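Local coordinates for fusolin (PDB 4YN2), which crystallises inside infected cells as viral spindles that enhance virulence, and is probably a lytic polysaccharide monooxygenase acting on chitin, at residues S18-T23 and A57-F62; L132-C137 and F195-P200; Y146-I151 and Y209-R214. All blocks are in the same frame, centred on the assembly; numbering follows the deposited sequence.

Contact 1. Residues S18-T23 and A57-F62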
# COMPACT_ATOMS: atom_id res chain seq x y z
N SER A 18 -14.96 -9.31 5.01
CA SER A 18 -16.32 -9.37 5.57
C SER A 18 -16.44 -8.36 6.72
O SER A 18 -16.46 -8.74 7.89
CB SER A 18 -16.64 -10.79 6.05
OG SER A 18 -17.94 -10.88 6.61
N PHE A 19 -16.51 -7.07 6.38
CA PHE A 19 -16.58 -5.99 7.36
C PHE A 19 -18.01 -5.63 7.74
O PHE A 19 -18.19 -4.89 8.71
CB PHE A 19 -15.86 -4.73 6.84
CG PHE A 19 -16.51 -4.01 5.67
CD1 PHE A 19 -17.43 -2.99 5.89
CD2 PHE A 19 -16.08 -4.23 4.37
CE1 PHE A 19 -18.01 -2.31 4.82
CE2 PHE A 19 -16.66 -3.55 3.30
CZ PHE A 19 -17.61 -2.58 3.54
N TRP A 20 -19.03 -6.11 7.00
CA TRP A 20 -20.43 -5.79 7.28
C TRP A 20 -20.96 -6.55 8.50
O TRP A 20 -21.83 -6.05 9.20
CB TRP A 20 -21.33 -6.11 6.07
CG TRP A 20 -21.06 -5.25 4.88
CD1 TRP A 20 -20.48 -5.62 3.70
CD2 TRP A 20 -21.34 -3.86 4.76
NE1 TRP A 20 -20.37 -4.54 2.87
CE2 TRP A 20 -20.91 -3.44 3.49
CE3 TRP A 20 -21.92 -2.92 5.62
CZ2 TRP A 20 -21.04 -2.13 3.05
CZ3 TRP A 20 -22.02 -1.61 5.19
CH2 TRP A 20 -21.59 -1.23 3.92
N TYR A 21 -20.46 -7.76 8.72
CA TYR A 21 -20.90 -8.63 9.80
C TYR A 21 -19.81 -9.64 10.17
O TYR A 21 -19.27 -10.29 9.27
CB TYR A 21 -22.19 -9.37 9.40
CG TYR A 21 -22.80 -10.20 10.51
CD1 TYR A 21 -22.41 -11.52 10.72
CD2 TYR A 21 -23.82 -9.70 11.31
CE1 TYR A 21 -22.95 -12.28 11.74
CE2 TYR A 21 -24.39 -10.46 12.33
CZ TYR A 21 -23.96 -11.76 12.53
OH TYR A 21 -24.50 -12.54 13.52
N PRO A 22 -19.51 -9.88 11.46
CA PRO A 22 -20.02 -9.17 12.65
C PRO A 22 -19.62 -7.69 12.62
O PRO A 22 -18.61 -7.31 12.03
CB PRO A 22 -19.36 -9.94 13.81
CG PRO A 22 -18.15 -10.54 13.24
CD PRO A 22 -18.49 -10.87 11.82
N THR A 23 -20.45 -6.86 13.24
CA THR A 23 -20.29 -5.41 13.18
C THR A 23 -19.12 -4.84 14.01
O THR A 23 -18.83 -3.67 13.86
CB THR A 23 -21.59 -4.73 13.58
OG1 THR A 23 -21.90 -5.13 14.90
CG2 THR A 23 -22.72 -5.04 12.62
N ALA A 57 -19.65 4.55 11.11
CA ALA A 57 -18.41 5.25 10.75
C ALA A 57 -17.35 4.28 10.24
O ALA A 57 -16.72 4.55 9.23
CB ALA A 57 -17.88 6.02 11.94
N ALA A 58 -17.18 3.15 10.93
CA ALA A 58 -16.21 2.11 10.57
C ALA A 58 -16.58 1.44 9.24
O ALA A 58 -15.71 1.21 8.40
CB ALA A 58 -16.13 1.09 11.69
N GLN A 59 -17.88 1.16 9.03
CA GLN A 59 -18.33 0.57 7.77
C GLN A 59 -18.16 1.53 6.60
O GLN A 59 -17.74 1.11 5.52
CB GLN A 59 -19.80 0.16 7.87
CG GLN A 59 -20.03 -1.09 8.70
CD GLN A 59 -21.50 -1.38 8.85
OE1 GLN A 59 -22.37 -0.55 8.60
NE2 GLN A 59 -21.81 -2.60 9.21
N TYR A 60 -18.46 2.82 6.82
CA TYR A 60 -18.35 3.87 5.80
C TYR A 60 -16.93 3.95 5.25
O TYR A 60 -16.75 4.14 4.06
CB TYR A 60 -18.78 5.22 6.42
CG TYR A 60 -18.72 6.41 5.50
CD1 TYR A 60 -17.55 7.14 5.35
CD2 TYR A 60 -19.86 6.84 4.82
CE1 TYR A 60 -17.50 8.25 4.52
CE2 TYR A 60 -19.82 7.98 4.02
CZ TYR A 60 -18.65 8.69 3.89
OH TYR A 60 -18.61 9.78 3.05
N GLU A 61 -15.93 3.77 6.13
CA GLU A 61 -14.52 3.80 5.76
C GLU A 61 -14.22 2.80 4.64
O GLU A 61 -13.49 3.13 3.70
CB GLU A 61 -13.67 3.52 7.01
CG GLU A 61 -12.20 3.29 6.76
CD GLU A 61 -11.43 3.22 8.06
OE1 GLU A 61 -11.73 2.34 8.90
OE2 GLU A 61 -10.55 4.08 8.26
N PHE A 62 -14.81 1.59 4.70
CA PHE A 62 -14.59 0.60 3.65
C PHE A 62 -15.64 0.63 2.56
O PHE A 62 -15.29 0.30 1.43
CB PHE A 62 -14.48 -0.80 4.24
CG PHE A 62 -13.32 -1.02 5.19
CD1 PHE A 62 -12.20 -0.18 5.18
CD2 PHE A 62 -13.27 -2.15 5.99
CE1 PHE A 62 -11.15 -0.39 6.07
CE2 PHE A 62 -12.20 -2.37 6.86
CZ PHE A 62 -11.16 -1.47 6.91

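Contact 2. Residues L132-C137 and F195-P200. With EDO (1,2-ethanediol), chain D.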
# COMPACT_ATOMS: atom_id res chain seq x y z
N LEU A 132 5.93 -0.91 -14.55
CA LEU A 132 4.73 -1.62 -14.10
C LEU A 132 3.54 -0.96 -14.68
O LEU A 132 3.41 0.27 -14.58
CB LEU A 132 4.66 -1.62 -12.57
CG LEU A 132 3.68 -2.61 -11.93
CD1 LEU A 132 4.08 -4.06 -12.21
CD2 LEU A 132 3.61 -2.40 -10.43
N GLU A 133 2.65 -1.74 -15.29
CA GLU A 133 1.44 -1.16 -15.83
C GLU A 133 0.39 -1.06 -14.74
O GLU A 133 -0.23 -2.07 -14.37
CB GLU A 133 0.90 -1.93 -17.01
CG GLU A 133 -0.15 -1.11 -17.74
CD GLU A 133 -0.78 -1.87 -18.88
OE1 GLU A 133 -1.09 -3.07 -18.70
OE2 GLU A 133 -0.97 -1.27 -19.97
N LEU A 134 0.22 0.13 -14.21
CA LEU A 134 -0.77 0.39 -13.17
C LEU A 134 -2.16 0.34 -13.78
O LEU A 134 -2.33 0.70 -14.94
CB LEU A 134 -0.53 1.77 -12.51
CG LEU A 134 0.40 1.76 -11.29
CD1 LEU A 134 1.71 1.13 -11.60
CD2 LEU A 134 0.60 3.16 -10.75
N GLU A 135 -3.14 -0.15 -13.01
CA GLU A 135 -4.54 -0.16 -13.45
C GLU A 135 -5.39 0.58 -12.43
O GLU A 135 -5.47 0.15 -11.29
CB GLU A 135 -5.04 -1.61 -13.62
CG GLU A 135 -6.45 -1.75 -14.17
CD GLU A 135 -7.06 -3.12 -13.97
OE1 GLU A 135 -7.02 -3.64 -12.83
OE2 GLU A 135 -7.62 -3.68 -14.95
N PHE A 136 -5.98 1.72 -12.83
CA PHE A 136 -6.91 2.46 -11.99
C PHE A 136 -8.30 2.07 -12.48
O PHE A 136 -8.56 2.06 -13.69
CB PHE A 136 -6.68 3.98 -12.01
CG PHE A 136 -7.51 4.72 -10.99
CD1 PHE A 136 -8.83 5.06 -11.25
CD2 PHE A 136 -6.97 5.06 -9.75
CE1 PHE A 136 -9.59 5.74 -10.29
CE2 PHE A 136 -7.74 5.73 -8.79
CZ PHE A 136 -9.04 6.08 -9.08
N CYS A 137 -9.15 1.67 -11.53
CA CYS A 137 -10.49 1.18 -11.77
C CYS A 137 -11.49 2.30 -11.58
O CYS A 137 -11.81 2.61 -10.43
CB CYS A 137 -10.79 -0.00 -10.85
SG CYS A 137 -12.33 -0.86 -11.20
N PHE A 195 -1.70 2.48 -17.21
CA PHE A 195 -0.55 3.30 -17.53
C PHE A 195 0.74 2.69 -17.02
O PHE A 195 0.80 2.19 -15.90
CB PHE A 195 -0.73 4.74 -17.00
CG PHE A 195 -1.16 4.90 -15.56
CD1 PHE A 195 -2.44 4.57 -15.16
CD2 PHE A 195 -0.33 5.52 -14.63
CE1 PHE A 195 -2.85 4.75 -13.84
CE2 PHE A 195 -0.75 5.71 -13.32
CZ PHE A 195 -2.00 5.31 -12.93
N THR A 196 1.78 2.74 -17.87
CA THR A 196 3.08 2.16 -17.58
C THR A 196 3.92 3.17 -16.82
O THR A 196 4.26 4.21 -17.35
CB THR A 196 3.76 1.69 -18.86
OG1 THR A 196 2.90 0.74 -19.46
CG2 THR A 196 5.10 1.02 -18.59
N VAL A 197 4.23 2.84 -15.56
CA VAL A 197 4.99 3.69 -14.67
C VAL A 197 6.30 3.00 -14.31
O VAL A 197 6.27 1.84 -13.89
CB VAL A 197 4.16 4.02 -13.40
CG1 VAL A 197 4.92 4.98 -12.48
CG2 VAL A 197 2.81 4.61 -13.78
N PRO A 198 7.44 3.72 -14.40
CA PRO A 198 8.70 3.13 -13.94
C PRO A 198 8.77 3.26 -12.42
O PRO A 198 8.94 4.35 -11.89
CB PRO A 198 9.77 3.96 -14.67
CG PRO A 198 9.13 5.24 -14.99
CD PRO A 198 7.63 5.11 -14.86
N ILE A 199 8.60 2.14 -11.73
CA ILE A 199 8.59 2.10 -10.27
C ILE A 199 10.03 1.93 -9.77
O ILE A 199 10.62 0.88 -10.05
CB ILE A 199 7.68 0.96 -9.76
CG1 ILE A 199 6.24 1.02 -10.36
CG2 ILE A 199 7.62 0.95 -8.24
CD1 ILE A 199 5.46 2.23 -10.07
N PRO A 200 10.59 2.86 -8.97
CA PRO A 200 11.93 2.63 -8.41
C PRO A 200 11.93 1.43 -7.48
O PRO A 200 10.99 1.27 -6.70
CB PRO A 200 12.23 3.93 -7.63
CG PRO A 200 11.27 4.93 -8.17
CD PRO A 200 10.04 4.15 -8.51
C1 EDO D . -0.19 1.98 -21.53
O1 EDO D . 0.32 1.29 -20.38
C2 EDO D . -0.14 3.52 -21.31
O2 EDO D . 1.01 3.89 -20.55

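Contact 3. Residues Y146-I151 and Y209-R214. With NAG (2-acetamido-2-deoxy-beta-D-glucopyranose), chain B.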
# COMPACT_ATOMS: atom_id res chain seq x y z
N TYR A 146 -5.85 14.05 -14.81
CA TYR A 146 -4.49 13.53 -14.94
C TYR A 146 -4.13 12.75 -13.70
O TYR A 146 -4.82 12.82 -12.69
CB TYR A 146 -3.46 14.65 -15.21
CG TYR A 146 -3.34 15.68 -14.11
CD1 TYR A 146 -4.24 16.73 -14.02
CD2 TYR A 146 -2.29 15.64 -13.20
CE1 TYR A 146 -4.15 17.67 -13.00
CE2 TYR A 146 -2.18 16.58 -12.19
CZ TYR A 146 -3.09 17.62 -12.11
OH TYR A 146 -3.01 18.58 -11.13
N TYR A 147 -3.08 11.94 -13.82
CA TYR A 147 -2.61 11.08 -12.76
C TYR A 147 -1.22 11.45 -12.31
O TYR A 147 -0.36 11.66 -13.14
CB TYR A 147 -2.56 9.62 -13.26
CG TYR A 147 -3.91 8.96 -13.31
CD1 TYR A 147 -4.74 9.12 -14.42
CD2 TYR A 147 -4.38 8.20 -12.26
CE1 TYR A 147 -5.98 8.51 -14.48
CE2 TYR A 147 -5.63 7.59 -12.30
CZ TYR A 147 -6.43 7.75 -13.41
OH TYR A 147 -7.65 7.14 -13.45
N GLU A 148 -1.01 11.50 -10.99
CA GLU A 148 0.31 11.64 -10.40
C GLU A 148 0.55 10.41 -9.59
O GLU A 148 -0.37 9.94 -8.92
CB GLU A 148 0.43 12.89 -9.52
CG GLU A 148 0.31 14.20 -10.28
CD GLU A 148 0.23 15.41 -9.37
OE1 GLU A 148 0.06 15.23 -8.14
OE2 GLU A 148 0.36 16.54 -9.88
N VAL A 149 1.77 9.88 -9.64
CA VAL A 149 2.17 8.76 -8.81
C VAL A 149 3.38 9.18 -8.03
O VAL A 149 4.33 9.71 -8.61
CB VAL A 149 2.43 7.45 -9.59
CG1 VAL A 149 2.65 6.29 -8.63
CG2 VAL A 149 1.29 7.14 -10.54
N TYR A 150 3.34 8.97 -6.72
CA TYR A 150 4.45 9.22 -5.81
C TYR A 150 4.85 7.92 -5.23
O TYR A 150 4.05 7.00 -5.20
CB TYR A 150 4.09 10.19 -4.68
CG TYR A 150 3.53 11.52 -5.12
CD1 TYR A 150 2.21 11.63 -5.57
CD2 TYR A 150 4.30 12.68 -5.08
CE1 TYR A 150 1.69 12.85 -5.98
CE2 TYR A 150 3.79 13.90 -5.52
CZ TYR A 150 2.49 13.98 -5.98
OH TYR A 150 1.98 15.18 -6.40
N ILE A 151 6.08 7.84 -4.74
CA ILE A 151 6.57 6.67 -4.03
C ILE A 151 7.23 7.17 -2.77
O ILE A 151 7.86 8.23 -2.77
CB ILE A 151 7.51 5.76 -4.87
CG1 ILE A 151 7.78 4.44 -4.12
CG2 ILE A 151 8.82 6.47 -5.26
CD1 ILE A 151 8.42 3.35 -4.97
N TYR A 209 1.65 6.36 -3.86
CA TYR A 209 0.53 7.26 -3.60
C TYR A 209 0.06 7.72 -4.95
O TYR A 209 0.81 8.39 -5.66
CB TYR A 209 0.94 8.43 -2.71
CG TYR A 209 -0.21 9.24 -2.16
CD1 TYR A 209 -1.24 8.63 -1.46
CD2 TYR A 209 -0.18 10.63 -2.18
CE1 TYR A 209 -2.23 9.37 -0.84
CE2 TYR A 209 -1.17 11.38 -1.56
CZ TYR A 209 -2.20 10.75 -0.90
OH TYR A 209 -3.17 11.50 -0.28
N VAL A 210 -1.12 7.27 -5.36
CA VAL A 210 -1.69 7.58 -6.67
C VAL A 210 -2.75 8.62 -6.51
O VAL A 210 -3.67 8.46 -5.70
CB VAL A 210 -2.26 6.30 -7.36
CG1 VAL A 210 -2.80 6.64 -8.74
CG2 VAL A 210 -1.20 5.20 -7.44
N ARG A 211 -2.65 9.69 -7.28
CA ARG A 211 -3.59 10.79 -7.26
C ARG A 211 -4.23 10.93 -8.62
O ARG A 211 -3.51 11.12 -9.60
CB ARG A 211 -2.87 12.08 -6.87
CG ARG A 211 -3.73 13.32 -6.91
CD ARG A 211 -2.87 14.55 -6.72
NE ARG A 211 -3.68 15.76 -6.74
CZ ARG A 211 -3.25 16.98 -7.02
NH1 ARG A 211 -1.97 17.18 -7.33
NH2 ARG A 211 -4.08 18.01 -7.00
N TRP A 212 -5.55 10.84 -8.68
CA TRP A 212 -6.32 11.07 -9.90
C TRP A 212 -7.01 12.40 -9.72
O TRP A 212 -7.94 12.50 -8.93
CB TRP A 212 -7.30 9.94 -10.14
CG TRP A 212 -8.05 10.06 -11.44
CD1 TRP A 212 -7.63 10.67 -12.58
CD2 TRP A 212 -9.38 9.60 -11.69
NE1 TRP A 212 -8.59 10.54 -13.55
CE2 TRP A 212 -9.67 9.88 -13.04
CE3 TRP A 212 -10.34 8.95 -10.91
CZ2 TRP A 212 -10.87 9.52 -13.63
CZ3 TRP A 212 -11.55 8.61 -11.49
CH2 TRP A 212 -11.80 8.89 -12.84
N GLN A 213 -6.53 13.43 -10.40
CA GLN A 213 -7.02 14.78 -10.24
C GLN A 213 -7.84 15.26 -11.42
O GLN A 213 -7.32 15.28 -12.53
CB GLN A 213 -5.82 15.71 -10.05
CG GLN A 213 -6.16 17.19 -9.85
CD GLN A 213 -7.07 17.42 -8.68
OE1 GLN A 213 -6.78 17.03 -7.55
NE2 GLN A 213 -8.17 18.12 -8.89
N ARG A 214 -9.07 15.70 -11.18
CA ARG A 214 -9.89 16.29 -12.23
C ARG A 214 -9.46 17.73 -12.46
O ARG A 214 -9.19 18.45 -11.50
CB ARG A 214 -11.37 16.29 -11.85
CG ARG A 214 -12.00 14.92 -11.78
CD ARG A 214 -13.46 14.95 -11.33
NE ARG A 214 -14.32 15.77 -12.21
CZ ARG A 214 -15.61 15.55 -12.46
NH1 ARG A 214 -16.23 14.50 -11.93
NH2 ARG A 214 -16.28 16.36 -13.27
C1 NAG B . 1.66 17.57 -13.29
C2 NAG B . 2.14 18.66 -12.33
C3 NAG B . 1.13 19.80 -12.37
C4 NAG B . 0.90 20.27 -13.80
C5 NAG B . 0.54 19.10 -14.71
C6 NAG B . 0.43 19.48 -16.17
C7 NAG B . 3.37 18.30 -10.22
C8 NAG B . 3.34 17.61 -8.89
N2 NAG B . 2.27 18.14 -10.98
O3 NAG B . 1.67 20.87 -11.60
O4 NAG B . -0.18 21.20 -13.85
O5 NAG B . 1.57 18.10 -14.61
O6 NAG B . 1.56 20.20 -16.64
O7 NAG B . 4.32 18.98 -10.58
O HOH W 1 -0.91 18.87 -9.46

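Contact 1. Residues S18-T23 and A57-F62
The backbone O of Gln59 meets two groups. Phe62 N gives it a weak hydrogen bond of 3.1 Å within the helix, and Phe19 CE1 comes within 3.5 Å of Gln59 O from the loop. The rest of the contact is mostly aromatic packing. Phe19 lays its ring against the helix so that Phe62 CB sits over the centre of one face, 3.6 Å from the ring centroid, in a CH-pi contact. The Phe62 ring then turns its edge to the same ring, in a T-shaped pair with planes at 85°. Its CD2 lies 3.7 Å from Phe19 CG. The other face of Phe19 is taken by Trp20 CD1, so the ring is sandwiched between its own neighbour and the helix. Phe19 reaches this place with CG between its backbone N and carbonyl carbon (chi1 69°).

Gln59 runs out toward the loop as an extended chain. Its amide reaches the CE3-CZ3 edge of the Trp20 ring, with Gln59 OE1 3.6 Å from Trp20 CZ3. The amide plane is turned 64° from that of the ring. Gln59 NE2 is 3.5 Å from Trp20 O, and the methyl CG2 of Thr23 lies beyond it.

This is packing within the helical insertion between strands 2-6 and 118-121 of the beta-sandwich. Residues 18-23 belong to the loop between helices 10-15 and 31-48, which the Cys14-Cys33 disulfide ties together. The loop covers one flank of helix 51-63. Thr23 O also bonds to Tyr37 OH of helix 31-48, against which Ala57 and Ala58 pack. Phe62 also touches Val109 of a loop.

Contact 2. Residues L132-C137 and F195-P200
Phe195 holds CG between its backbone N and carbonyl carbon (chi1 49°), which swings its ring back beneath Leu134 of the paired strand. Leu134 CB then stands over the ring centre, 3.9 Å from the centroid, as a CH-pi contact. Its CD2 reaches both the rim of the Phe195 ring and Val197 CG2, the latter at 4.0 Å. The other branch, CD1, turns to Ile199 CD1. Phe136 CB comes up at the edge of the Phe195 ring. Ile199 CG1 also touches Leu132 CB, 3.8 Å away. Leu132, Leu134, Phe195 and Val197 therefore make an apolar layer on one face of the sheet.

The backbones pair antiparallel. Leu132 and Val197 exchange two nearly straight hydrogen bonds, with Leu132 N to Val197 O at 2.8 Å. Leu134 and Phe195 form the next hydrogen-bonded pair, but Leu134 N to Phe195 O is bent, with 139° at the hydrogen. The strand axes lie at 128°, well short of antiparallel. Beyond Leu134 the pairing passes to residues outside 195-200, Phe136 bonding with Tyr193.

The opposite face carries Glu133 and Thr196, a non-hydrogen-bonded pair. The extended Glu133 chain brings OE2 to a molecule of 1,2-ethanediol, probably from the crystallisation liquor. Its O1 gives a bond of 2.9 Å to Glu133 OE2 and receives one of 2.8 Å from Thr196 OG1. Thr196 N binds the diol O2. Glu133 also has a salt bridge to Arg194.

Strands 129-138 and 191-200 are the two inner strands of a four-stranded antiparallel sheet. Strand 2-6 flanks the first and strand 178-180 the second. The apolar face packs on strands 145-152 and 168-174, consistent with the beta-sandwich core of this family.

Contact 3. Residues Y146-I151 and Y209-R214
Strands 146-151 and 209-214 run antiparallel, their axes 4.7 Å apart at the closest, and six backbone hydrogen bonds join Tyr146 with Gln213, Glu148 with Arg211 and Tyr150 with Tyr209. On the face of Tyr147, Val149, Val210 and Trp212, the main feature is an offset stack. The Tyr147 ring lies over the five-membered ring of Trp212, centroids 4.0 Å apart and planes only 8° from parallel. Tyr147 OH extends over the indole, and the edge of the phenol ring meets Val210 CG1. Trp212 NE1 is bonded to Ser145 OG, which probably contributes to holding the turn of the indole.

The face of Glu148 and Arg211 is polar. These two side chains run alongside each other and end in a salt bridge, with Arg211 NH1 donating to Glu148 OE1 at 2.9 Å. The carboxylate and guanidinium planes are 71° apart. Tyr150 OH donates to the same OE1 at 2.6 Å, from the other face of the carboxylate. Arg211 NH2 donates to Gln213 OE1, above the plane of that amide, and also to Tyr76 O. The bend of Gln213 at chi2 (57°) turns its amide to Arg211, while its CB lies over one face of the Tyr146 ring, toward the rim. A water joins Tyr146 OH to Glu148 OE2 at 2.7 Å from each, and has a weak bond to Arg211 NH1.

Glu148 OE2 accepts a nearly straight bond from N2 of an N-acetylglucosamine. Asn173 of strand 168-174, in an Asn-Asp-Thr sequon, is probably where this glycan is attached. With OE1 gripped by Tyr150 and Arg211, the buried carboxylate is probably kept charged and fixed in rotation. Its other oxygen is thereby placed to receive the sugar's acetamido N-H.

Contacts 2 and 3 lie in the two facing sheets of the fold, with centres 11 Å apart, and their segments alternate along the chain. They meet largely through aromatic groups. Phe136 CD1 is 3.2 Å from Tyr147 OH, and Phe136 CE1 is 3.4 Å from Trp212 CE3. Phe195 also packs on Val149. The Phe136 cluster leads to the zinc site of His1 and His142. The side chain of Trp212 is about 5 Å from the zinc and that of Phe136 about 8 Å. The sugar lies on the other face of the contact 3 sheet. Contact 1 stands apart in the helical region, its nearest atoms about 13 Å from either of the others.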